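Long-range contacts in OmpT protein (Vibrio cholerae serotype O1, PDB 6EHD), which probably forms a water-filled porin channel through the outer membrane, a beta barrel for non-specific diffusion of small solutes: residues Y99-R109 with E230-T238; Y289-Y297 with V306-A314. The protein carries 1 engineered substitution. One frame throughout, in Å; residues are numbered along the deposited sequence.

Interaction 1. Residues Y99-R109 with E230-T238; sequences YSYFFGGTGLR and EDAISVAGT. With C8E ((hydroxyethyloxy)tri(ethyloxy)octane), chain G; C8E ((hydroxyethyloxy)tri(ethyloxy)octane), chain H.
R109 grips E230 side-on: NE reaches OE1 and NH2 reaches OE2, each at 2.9 Å, a two-bond salt bridge. The NE bond is the straighter, 160° at the hydrogen, against 136° for NH2. OE2 is met on its syn lone pair, whereas OE1 is approached from above the carboxylate plane; the two flat groups are turned 69° apart. Bends at chi2 and chi3 turn the guanidinium so that NH1 also makes a weak bond to T106 O, while NE and NH2 stay with the extended E230.

Two residues along the strand, the G107 carbonyl O rests on A232 CB at 3.4 Å. S234 OG meets G107 through two waters: water 1 accepts from G107 N, and water 2 donates to G107 O at 2.8 Å. At the other end of segment 99-109, Y99 CD2 packs on A236 CB at 3.7 Å, with G237 N at the ring edge and T238 CG2 against Y99 CB; the phenol OH is bonded to E202.

Folded inward against wall strand 227-242, the loop corresponds by position to the third loop of general porins, which narrows the channel, and probably does so here. A type I turn from G105 to L108 brings G107 and R109 round, and R109 NH1 also bonds G296 O. All ten touching residues are buried, so the paired charges probably stabilise each other, with waters serving the polar middle.

Interaction 2. Residues Y289-Y297 with V306-A314; sequences YGDGTTLGY and VKATKVDSA. With C8E ((hydroxyethyloxy)tri(ethyloxy)octane), chain F.
V311 O is gripped twice: G292 N donates at 2.9 Å, nearly straight at 169°, and K310 NZ comes to the opposite face of the carbonyl plane at 2.7 Å. The lysine chain bends at chi2 and again at chi4, carrying its aliphatic part past G292 O and T293 OG1 and bringing NZ back to V311 O. D291 OD1 stays 4.2 Å from K310 NZ, too far for a salt bridge. It accepts instead from S313 N at 2.9 Å, on the anti side, tilted out of the carboxylate plane.

Paired backbone bonds join G290 with A314 and G292 with V311, and the one-residue slip between these pairs defines a beta bulge. Further on, T294 pairs with T309 and Y297 with V306 in the same antiparallel sense. Strand 293-299 is thus the middle of a small three-stranded antiparallel sheet, between 304-307 and 309-311, before the chain rejoins the wall in strand 314-324. T294 OG1 accepts from G296 N, an ST turn at the corner.

On the face bearing T294 and Y297, the tyrosine ring lies alongside V306, CE1 to CB 3.6 Å, and a detergent molecule passes the ring edge. Beside the bulge, Y289 OH and S313 OG share a hydrogen bond of 2.9 Å.

From the N terminus, the chain first builds barrel strands as far as 80-84, then passes helix 90-94 and enters the loop holding 99-109. Interaction 1 closes a long span, 120 intervening residues of mostly strand, by bringing that loop onto strand 227-242. Interaction 2 opens only after it has closed and spans just eight residues, joining the two arms of a local excursion from the wall; the two lie in series, neither nested nor crossed. Their centres are 13 Å apart, yet they touch: Y297 OH makes a weak hydrogen bond to F103 O at 2.8 Å, and L295 packs on E230. The inward loop therefore lies against both the barrel wall and the excursion 292-313.

Interaction 1. Residues Y99-R109 with E230-T238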
loop_
_atom_site.group_PDB
_atom_site.type_symbol
_atom_site.label_atom_id
_atom_site.label_comp_id
_atom_site.label_asym_id
_atom_site.label_seq_id
_atom_site.Cartn_x
_atom_site.Cartn_y
_atom_site.Cartn_z
ATOM N N TYR A 99 -3.025 -4.634 -9.416
ATOM C CA TYR A 99 -2.686 -3.725 -10.482
ATOM C C TYR A 99 -3.794 -2.705 -10.726
ATOM O O TYR A 99 -3.774 -1.994 -11.724
ATOM C CB TYR A 99 -2.359 -4.500 -11.748
ATOM C CG TYR A 99 -1.240 -5.523 -11.553
ATOM C CD1 TYR A 99 -0.061 -5.217 -10.857
ATOM C CD2 TYR A 99 -1.393 -6.794 -12.042
ATOM C CE1 TYR A 99 0.901 -6.197 -10.594
ATOM C CE2 TYR A 99 -0.420 -7.786 -11.802
ATOM C CZ TYR A 99 0.739 -7.482 -11.122
ATOM O OH TYR A 99 1.713 -8.506 -10.934
ATOM N N SER A 100 -4.723 -2.575 -9.770
ATOM C CA SER A 100 -5.855 -1.631 -9.924
ATOM C C SER A 100 -5.511 -0.150 -9.611
ATOM O O SER A 100 -4.471 0.173 -8.990
ATOM C CB SER A 100 -6.997 -2.101 -8.975
ATOM O OG SER A 100 -6.688 -1.891 -7.597
ATOM N N TYR A 101 -6.430 0.757 -10.010
ATOM C CA TYR A 101 -6.391 2.205 -9.697
ATOM C C TYR A 101 -7.367 2.593 -8.557
ATOM O O TYR A 101 -7.192 3.641 -7.985
ATOM C CB TYR A 101 -6.721 3.021 -10.949
ATOM C CG TYR A 101 -5.583 3.293 -11.825
ATOM C CD1 TYR A 101 -4.794 4.410 -11.614
ATOM C CD2 TYR A 101 -5.277 2.463 -12.906
ATOM C CE1 TYR A 101 -3.647 4.613 -12.423
ATOM C CE2 TYR A 101 -4.185 2.717 -13.744
ATOM C CZ TYR A 101 -3.374 3.831 -13.499
ATOM O OH TYR A 101 -2.249 4.088 -14.305
ATOM N N PHE A 102 -8.354 1.752 -8.179
ATOM C CA PHE A 102 -9.390 2.059 -7.196
ATOM C C PHE A 102 -9.780 1.001 -6.159
ATOM O O PHE A 102 -9.840 1.295 -4.964
ATOM C CB PHE A 102 -10.732 2.513 -7.865
ATOM C CG PHE A 102 -10.693 3.833 -8.579
ATOM C CD1 PHE A 102 -10.728 4.989 -7.881
ATOM C CD2 PHE A 102 -10.607 3.858 -10.010
ATOM C CE1 PHE A 102 -10.727 6.233 -8.565
ATOM C CE2 PHE A 102 -10.663 5.112 -10.686
ATOM C CZ PHE A 102 -10.717 6.261 -9.941
ATOM N N PHE A 103 -10.023 -0.240 -6.582
ATOM C CA PHE A 103 -10.786 -1.193 -5.729
ATOM C C PHE A 103 -10.017 -2.406 -5.176
ATOM O O PHE A 103 -10.470 -3.045 -4.251
ATOM C CB PHE A 103 -12.018 -1.694 -6.497
ATOM C CG PHE A 103 -12.978 -0.564 -6.945
ATOM C CD1 PHE A 103 -13.505 0.311 -5.962
ATOM C CD2 PHE A 103 -13.251 -0.349 -8.291
ATOM C CE1 PHE A 103 -14.345 1.401 -6.355
ATOM C CE2 PHE A 103 -14.072 0.732 -8.676
ATOM C CZ PHE A 103 -14.625 1.572 -7.684
ATOM N N GLY A 104 -8.895 -2.770 -5.812
ATOM C CA GLY A 104 -8.069 -3.929 -5.330
ATOM C C GLY A 104 -7.164 -3.645 -4.184
ATOM O O GLY A 104 -7.113 -2.505 -3.685
ATOM N N GLY A 105 -6.428 -4.693 -3.766
ATOM C CA GLY A 105 -5.577 -4.733 -2.567
ATOM C C GLY A 105 -6.187 -5.502 -1.396
ATOM O O GLY A 105 -5.606 -5.503 -0.300
ATOM N N THR A 106 -7.370 -6.107 -1.568
ATOM C CA THR A 106 -8.041 -6.718 -0.407
ATOM C C THR A 106 -7.246 -7.926 0.136
ATOM O O THR A 106 -7.401 -8.265 1.325
ATOM C CB THR A 106 -9.457 -7.253 -0.657
ATOM O OG1 THR A 106 -9.464 -8.273 -1.669
ATOM C CG2 THR A 106 -10.357 -6.043 -1.166
ATOM N N GLY A 107 -6.452 -8.567 -0.721
ATOM C CA GLY A 107 -5.656 -9.776 -0.344
ATOM C C GLY A 107 -4.280 -9.453 0.263
ATOM O O GLY A 107 -3.475 -10.374 0.568
ATOM N N LEU A 108 -3.950 -8.142 0.444
ATOM C CA LEU A 108 -2.652 -7.749 0.951
ATOM C C LEU A 108 -2.880 -7.289 2.379
ATOM O O LEU A 108 -3.701 -6.397 2.611
ATOM C CB LEU A 108 -1.969 -6.712 0.037
ATOM C CG LEU A 108 -1.906 -7.088 -1.444
ATOM C CD1 LEU A 108 -1.270 -5.963 -2.264
ATOM C CD2 LEU A 108 -1.158 -8.416 -1.783
ATOM N N ARG A 109 -2.296 -8.026 3.346
ATOM C CA ARG A 109 -2.801 -7.936 4.727
ATOM C C ARG A 109 -1.850 -7.214 5.735
ATOM O O ARG A 109 -2.011 -7.350 6.942
ATOM C CB ARG A 109 -3.107 -9.346 5.258
ATOM C CG ARG A 109 -4.023 -10.190 4.386
ATOM C CD ARG A 109 -5.310 -9.471 3.908
ATOM N NE ARG A 109 -6.092 -8.940 5.054
ATOM C CZ ARG A 109 -6.678 -7.748 5.139
ATOM N NH1 ARG A 109 -6.691 -6.889 4.120
ATOM N NH2 ARG A 109 -7.322 -7.400 6.283
ATOM N N GLU A 230 -6.216 -14.920 8.835
ATOM C CA GLU A 230 -6.662 -14.631 7.453
ATOM C C GLU A 230 -5.771 -15.393 6.455
ATOM O O GLU A 230 -4.532 -15.372 6.601
ATOM C CB GLU A 230 -6.506 -13.105 7.195
ATOM C CG GLU A 230 -7.337 -12.193 8.045
ATOM C CD GLU A 230 -7.114 -10.700 7.683
ATOM O OE1 GLU A 230 -5.971 -10.236 7.654
ATOM O OE2 GLU A 230 -8.102 -9.992 7.411
ATOM N N ASP A 231 -6.384 -16.012 5.458
ATOM C CA ASP A 231 -5.673 -16.692 4.358
ATOM C C ASP A 231 -6.137 -15.984 3.053
ATOM O O ASP A 231 -7.399 -15.945 2.737
ATOM C CB ASP A 231 -6.165 -18.176 4.275
ATOM C CG ASP A 231 -5.925 -19.005 5.566
ATOM O OD1 ASP A 231 -5.072 -18.694 6.450
ATOM O OD2 ASP A 231 -6.515 -20.122 5.562
ATOM N N ALA A 232 -5.178 -15.523 2.204
ATOM C CA ALA A 232 -5.558 -14.654 1.064
ATOM C C ALA A 232 -4.798 -15.017 -0.208
ATOM O O ALA A 232 -3.586 -15.379 -0.116
ATOM C CB ALA A 232 -5.279 -13.178 1.435
ATOM N N ILE A 233 -5.504 -14.982 -1.338
ATOM C CA ILE A 233 -4.896 -15.171 -2.641
ATOM C C ILE A 233 -5.341 -13.989 -3.557
ATOM O O ILE A 233 -6.523 -13.626 -3.592
ATOM C CB ILE A 233 -5.218 -16.526 -3.286
ATOM C CG1 ILE A 233 -4.462 -16.696 -4.605
ATOM C CG2 ILE A 233 -6.725 -16.719 -3.481
ATOM C CD1 ILE A 233 -4.612 -18.044 -5.329
ATOM N N SER A 234 -4.380 -13.467 -4.336
ATOM C CA SER A 234 -4.594 -12.435 -5.354
ATOM C C SER A 234 -3.964 -12.932 -6.676
ATOM O O SER A 234 -2.786 -13.377 -6.713
ATOM C CB SER A 234 -3.921 -11.100 -4.915
ATOM O OG SER A 234 -4.389 -10.681 -3.632
ATOM N N VAL A 235 -4.771 -12.938 -7.754
ATOM C CA VAL A 235 -4.383 -13.367 -9.122
ATOM C C VAL A 235 -4.727 -12.197 -10.045
ATOM O O VAL A 235 -5.896 -11.864 -10.179
ATOM C CB VAL A 235 -5.132 -14.638 -9.577
ATOM C CG1 VAL A 235 -4.518 -15.095 -10.852
ATOM C CG2 VAL A 235 -4.995 -15.695 -8.542
ATOM N N ALA A 236 -3.764 -11.635 -10.729
ATOM C CA ALA A 236 -4.022 -10.372 -11.491
ATOM C C ALA A 236 -3.109 -10.317 -12.713
ATOM O O ALA A 236 -2.071 -10.975 -12.806
ATOM C CB ALA A 236 -3.829 -9.127 -10.611
ATOM N N GLY A 237 -3.481 -9.458 -13.674
ATOM C CA GLY A 237 -2.635 -9.232 -14.864
ATOM C C GLY A 237 -2.887 -7.928 -15.588
ATOM O O GLY A 237 -3.928 -7.269 -15.381
ATOM N N THR A 238 -1.954 -7.648 -16.504
ATOM C CA THR A 238 -2.081 -6.470 -17.398
ATOM C C THR A 238 -1.699 -6.854 -18.790
ATOM O O THR A 238 -0.899 -7.808 -18.996
ATOM C CB THR A 238 -1.192 -5.291 -16.925
ATOM O OG1 THR A 238 0.200 -5.527 -17.147
ATOM C CG2 THR A 238 -1.423 -4.863 -15.470
HETATM C C11 C8E G . 0.051 -0.969 -12.317
HETATM O O12 C8E G . -0.580 0.309 -12.027
HETATM C C13 C8E G . -1.245 0.285 -10.737
HETATM C C14 C8E G . -1.729 1.666 -10.325
HETATM O O15 C8E G . -0.515 2.419 -10.094
HETATM C C16 C8E G . -0.520 3.804 -10.302
HETATM C C17 C8E G . -1.054 4.276 -9.029
HETATM O O18 C8E G . -0.258 5.280 -8.409
HETATM C C19 C8E G . -0.661 6.022 -7.244
HETATM C C20 C8E G . -0.401 6.096 -5.691
HETATM O O21 C8E G . -1.335 6.887 -4.776
HETATM C C1 C8E H . -0.068 -13.588 -28.309
HETATM C C2 C8E H . -0.528 -14.652 -27.329
HETATM C C3 C8E H . 0.320 -14.618 -26.059
HETATM C C4 C8E H . -0.411 -15.134 -24.809
HETATM C C5 C8E H . -0.216 -14.204 -23.607
HETATM C C6 C8E H . -1.269 -14.465 -22.531
HETATM C C7 C8E H . -2.599 -13.784 -22.848
HETATM C C8 C8E H . -3.597 -13.865 -21.697
HETATM O O9 C8E H . -3.672 -12.613 -20.982
HETATM C C10 C8E H . -2.657 -12.418 -19.991
HETATM C C11 C8E H . -2.991 -11.310 -18.981
HETATM O O12 C8E H . -4.217 -10.689 -19.300
HETATM C C13 C8E H . -4.632 -9.537 -18.532
HETATM C C14 C8E H . -6.087 -9.316 -18.840
HETATM O O15 C8E H . -6.418 -7.962 -18.957
HETATM C C16 C8E H . -7.746 -7.690 -19.476
HETATM O O HOH W 1 -4.964 -7.946 -3.210
HETATM O O HOH W 2 -3.186 -12.121 -1.628
#

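Interaction 2. Residues Y289-Y297 with V306-A314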
loop_
_atom_site.group_PDB
_atom_site.type_symbol
_atom_site.label_atom_id
_atom_site.label_comp_id
_atom_site.label_asym_id
_atom_site.label_seq_id
_atom_site.Cartn_x
_atom_site.Cartn_y
_atom_site.Cartn_z
ATOM N N TYR A 289 -16.412 -5.421 -8.514
ATOM C CA TYR A 289 -17.513 -6.251 -7.935
ATOM C C TYR A 289 -17.026 -6.820 -6.602
ATOM O O TYR A 289 -15.927 -7.489 -6.567
ATOM C CB TYR A 289 -17.847 -7.375 -8.910
ATOM C CG TYR A 289 -18.817 -8.360 -8.236
ATOM C CD1 TYR A 289 -20.199 -8.100 -8.198
ATOM C CD2 TYR A 289 -18.343 -9.484 -7.589
ATOM C CE1 TYR A 289 -21.077 -9.001 -7.568
ATOM C CE2 TYR A 289 -19.236 -10.412 -6.961
ATOM C CZ TYR A 289 -20.587 -10.150 -6.977
ATOM O OH TYR A 289 -21.472 -11.021 -6.341
ATOM N N GLY A 290 -17.707 -6.500 -5.482
ATOM C CA GLY A 290 -17.356 -7.012 -4.162
ATOM C C GLY A 290 -18.492 -7.872 -3.540
ATOM O O GLY A 290 -19.663 -7.545 -3.737
ATOM N N ASP A 291 -18.148 -8.946 -2.825
ATOM C CA ASP A 291 -19.167 -9.746 -2.059
ATOM C C ASP A 291 -18.517 -10.342 -0.840
ATOM O O ASP A 291 -17.545 -11.129 -0.976
ATOM C CB ASP A 291 -19.730 -10.820 -2.958
ATOM C CG ASP A 291 -20.999 -11.507 -2.353
ATOM O OD1 ASP A 291 -21.869 -10.797 -1.888
ATOM O OD2 ASP A 291 -21.010 -12.718 -2.282
ATOM N N GLY A 292 -19.052 -10.018 0.352
ATOM C CA GLY A 292 -18.558 -10.585 1.578
ATOM C C GLY A 292 -17.842 -9.634 2.446
ATOM O O GLY A 292 -18.102 -8.401 2.396
ATOM N N THR A 293 -16.904 -10.164 3.233
ATOM C CA THR A 293 -16.215 -9.453 4.294
ATOM C C THR A 293 -14.755 -9.018 3.999
ATOM O O THR A 293 -14.046 -9.819 3.374
ATOM C CB THR A 293 -16.187 -10.402 5.509
ATOM O OG1 THR A 293 -17.558 -10.621 5.946
ATOM C CG2 THR A 293 -15.379 -9.848 6.655
ATOM N N THR A 294 -14.366 -7.811 4.429
ATOM C CA THR A 294 -12.950 -7.426 4.680
ATOM C C THR A 294 -12.789 -6.929 6.085
ATOM O O THR A 294 -13.710 -6.192 6.540
ATOM C CB THR A 294 -12.405 -6.398 3.640
ATOM O OG1 THR A 294 -11.051 -6.042 3.932
ATOM C CG2 THR A 294 -13.201 -5.086 3.620
ATOM N N LEU A 295 -11.672 -7.272 6.770
ATOM C CA LEU A 295 -11.272 -6.633 8.034
ATOM C C LEU A 295 -10.600 -5.257 7.876
ATOM O O LEU A 295 -10.208 -4.658 8.857
ATOM C CB LEU A 295 -10.466 -7.557 8.946
ATOM C CG LEU A 295 -11.178 -8.903 9.166
ATOM C CD1 LEU A 295 -10.305 -9.787 10.036
ATOM C CD2 LEU A 295 -12.569 -8.695 9.743
ATOM N N GLY A 296 -10.414 -4.792 6.618
ATOM C CA GLY A 296 -9.808 -3.466 6.335
ATOM C C GLY A 296 -8.701 -3.661 5.273
ATOM O O GLY A 296 -7.995 -4.659 5.336
ATOM N N TYR A 297 -8.549 -2.730 4.329
ATOM C CA TYR A 297 -7.406 -2.778 3.351
ATOM C C TYR A 297 -7.105 -1.385 2.827
ATOM O O TYR A 297 -7.930 -0.478 2.994
ATOM C CB TYR A 297 -7.731 -3.783 2.237
ATOM C CG TYR A 297 -8.729 -3.328 1.121
ATOM C CD1 TYR A 297 -10.129 -3.348 1.325
ATOM C CD2 TYR A 297 -8.267 -2.816 -0.121
ATOM C CE1 TYR A 297 -11.048 -2.914 0.376
ATOM C CE2 TYR A 297 -9.156 -2.467 -1.086
ATOM C CZ TYR A 297 -10.556 -2.455 -0.852
ATOM O OH TYR A 297 -11.424 -2.109 -1.845
ATOM N N VAL A 306 -10.042 1.500 3.273
ATOM C CA VAL A 306 -11.375 0.985 3.466
ATOM C C VAL A 306 -11.358 0.284 4.833
ATOM O O VAL A 306 -10.518 -0.584 5.073
ATOM C CB VAL A 306 -11.807 -0.030 2.343
ATOM C CG1 VAL A 306 -13.137 -0.670 2.728
ATOM C CG2 VAL A 306 -11.855 0.639 0.970
ATOM N N LYS A 307 -12.214 0.729 5.784
ATOM C CA LYS A 307 -12.290 0.076 7.129
ATOM C C LYS A 307 -13.095 -1.197 7.026
ATOM O O LYS A 307 -13.847 -1.427 6.058
ATOM C CB LYS A 307 -12.889 1.013 8.227
ATOM C CG LYS A 307 -12.053 2.248 8.591
ATOM C CD LYS A 307 -10.647 1.858 9.065
ATOM C CE LYS A 307 -10.087 2.714 10.211
ATOM N NZ LYS A 307 -8.998 1.974 10.962
ATOM N N ALA A 308 -12.979 -2.007 8.067
ATOM C CA ALA A 308 -13.717 -3.263 8.130
ATOM C C ALA A 308 -15.177 -3.135 7.735
ATOM O O ALA A 308 -15.868 -2.193 8.146
ATOM C CB ALA A 308 -13.577 -3.847 9.530
ATOM N N THR A 309 -15.641 -4.019 6.867
ATOM C CA THR A 309 -17.004 -3.921 6.279
ATOM C C THR A 309 -17.505 -5.248 5.650
ATOM O O THR A 309 -16.739 -6.188 5.413
ATOM C CB THR A 309 -17.136 -2.747 5.248
ATOM O OG1 THR A 309 -18.520 -2.495 5.012
ATOM C CG2 THR A 309 -16.527 -3.041 3.904
ATOM N N LYS A 310 -18.806 -5.324 5.412
ATOM C CA LYS A 310 -19.403 -6.397 4.730
ATOM C C LYS A 310 -20.283 -5.821 3.647
ATOM O O LYS A 310 -21.056 -4.892 3.903
ATOM C CB LYS A 310 -20.225 -7.278 5.684
ATOM C CG LYS A 310 -20.571 -8.636 5.108
ATOM C CD LYS A 310 -21.767 -8.701 4.167
ATOM C CE LYS A 310 -21.952 -10.126 3.632
ATOM N NZ LYS A 310 -22.436 -10.253 2.216
ATOM N N VAL A 311 -20.184 -6.368 2.434
ATOM C CA VAL A 311 -21.023 -5.906 1.309
ATOM C C VAL A 311 -21.707 -7.086 0.671
ATOM O O VAL A 311 -21.248 -8.230 0.791
ATOM C CB VAL A 311 -20.221 -5.071 0.245
ATOM C CG1 VAL A 311 -19.458 -3.935 0.919
ATOM C CG2 VAL A 311 -19.286 -5.958 -0.543
ATOM N N ASP A 312 -22.822 -6.817 0.010
ATOM C CA ASP A 312 -23.623 -7.820 -0.666
ATOM C C ASP A 312 -23.733 -7.591 -2.132
ATOM O O ASP A 312 -24.487 -6.678 -2.571
ATOM C CB ASP A 312 -25.058 -7.740 0.039
ATOM C CG ASP A 312 -26.065 -8.622 -0.570
ATOM O OD1 ASP A 312 -25.740 -9.527 -1.330
ATOM O OD2 ASP A 312 -27.273 -8.382 -0.330
ATOM N N SER A 313 -23.003 -8.361 -2.949
ATOM C CA SER A 313 -23.058 -8.240 -4.421
ATOM C C SER A 313 -23.001 -6.788 -4.909
ATOM O O SER A 313 -23.852 -6.357 -5.689
ATOM C CB SER A 313 -24.303 -8.941 -5.027
ATOM O OG SER A 313 -24.022 -10.310 -5.090
ATOM N N ALA A 314 -21.998 -6.041 -4.447
ATOM C CA ALA A 314 -21.897 -4.580 -4.753
ATOM C C ALA A 314 -21.184 -4.311 -6.120
ATOM O O ALA A 314 -20.046 -4.865 -6.323
ATOM C CB ALA A 314 -21.192 -3.892 -3.637
HETATM O O9 C8E F . -17.218 1.112 1.703
HETATM C C10 C8E F . -17.523 0.477 0.477
HETATM C C11 C8E F . -16.326 0.575 -0.447
HETATM O O12 C8E F . -16.530 -0.400 -1.482
HETATM C C13 C8E F . -15.349 -0.724 -2.201
HETATM C C14 C8E F . -15.421 -2.002 -3.021
HETATM O O15 C8E F . -15.721 -3.216 -2.269
HETATM C C16 C8E F . -14.671 -3.512 -1.353
HETATM C C17 C8E F . -15.279 -4.363 -0.279
HETATM O O18 C8E F . -15.012 -5.692 -0.667
HETATM C C19 C8E F . -14.190 -6.382 0.257
HETATM C C20 C8E F . -15.129 -7.394 0.834
HETATM O O21 C8E F . -15.336 -8.392 -0.154
#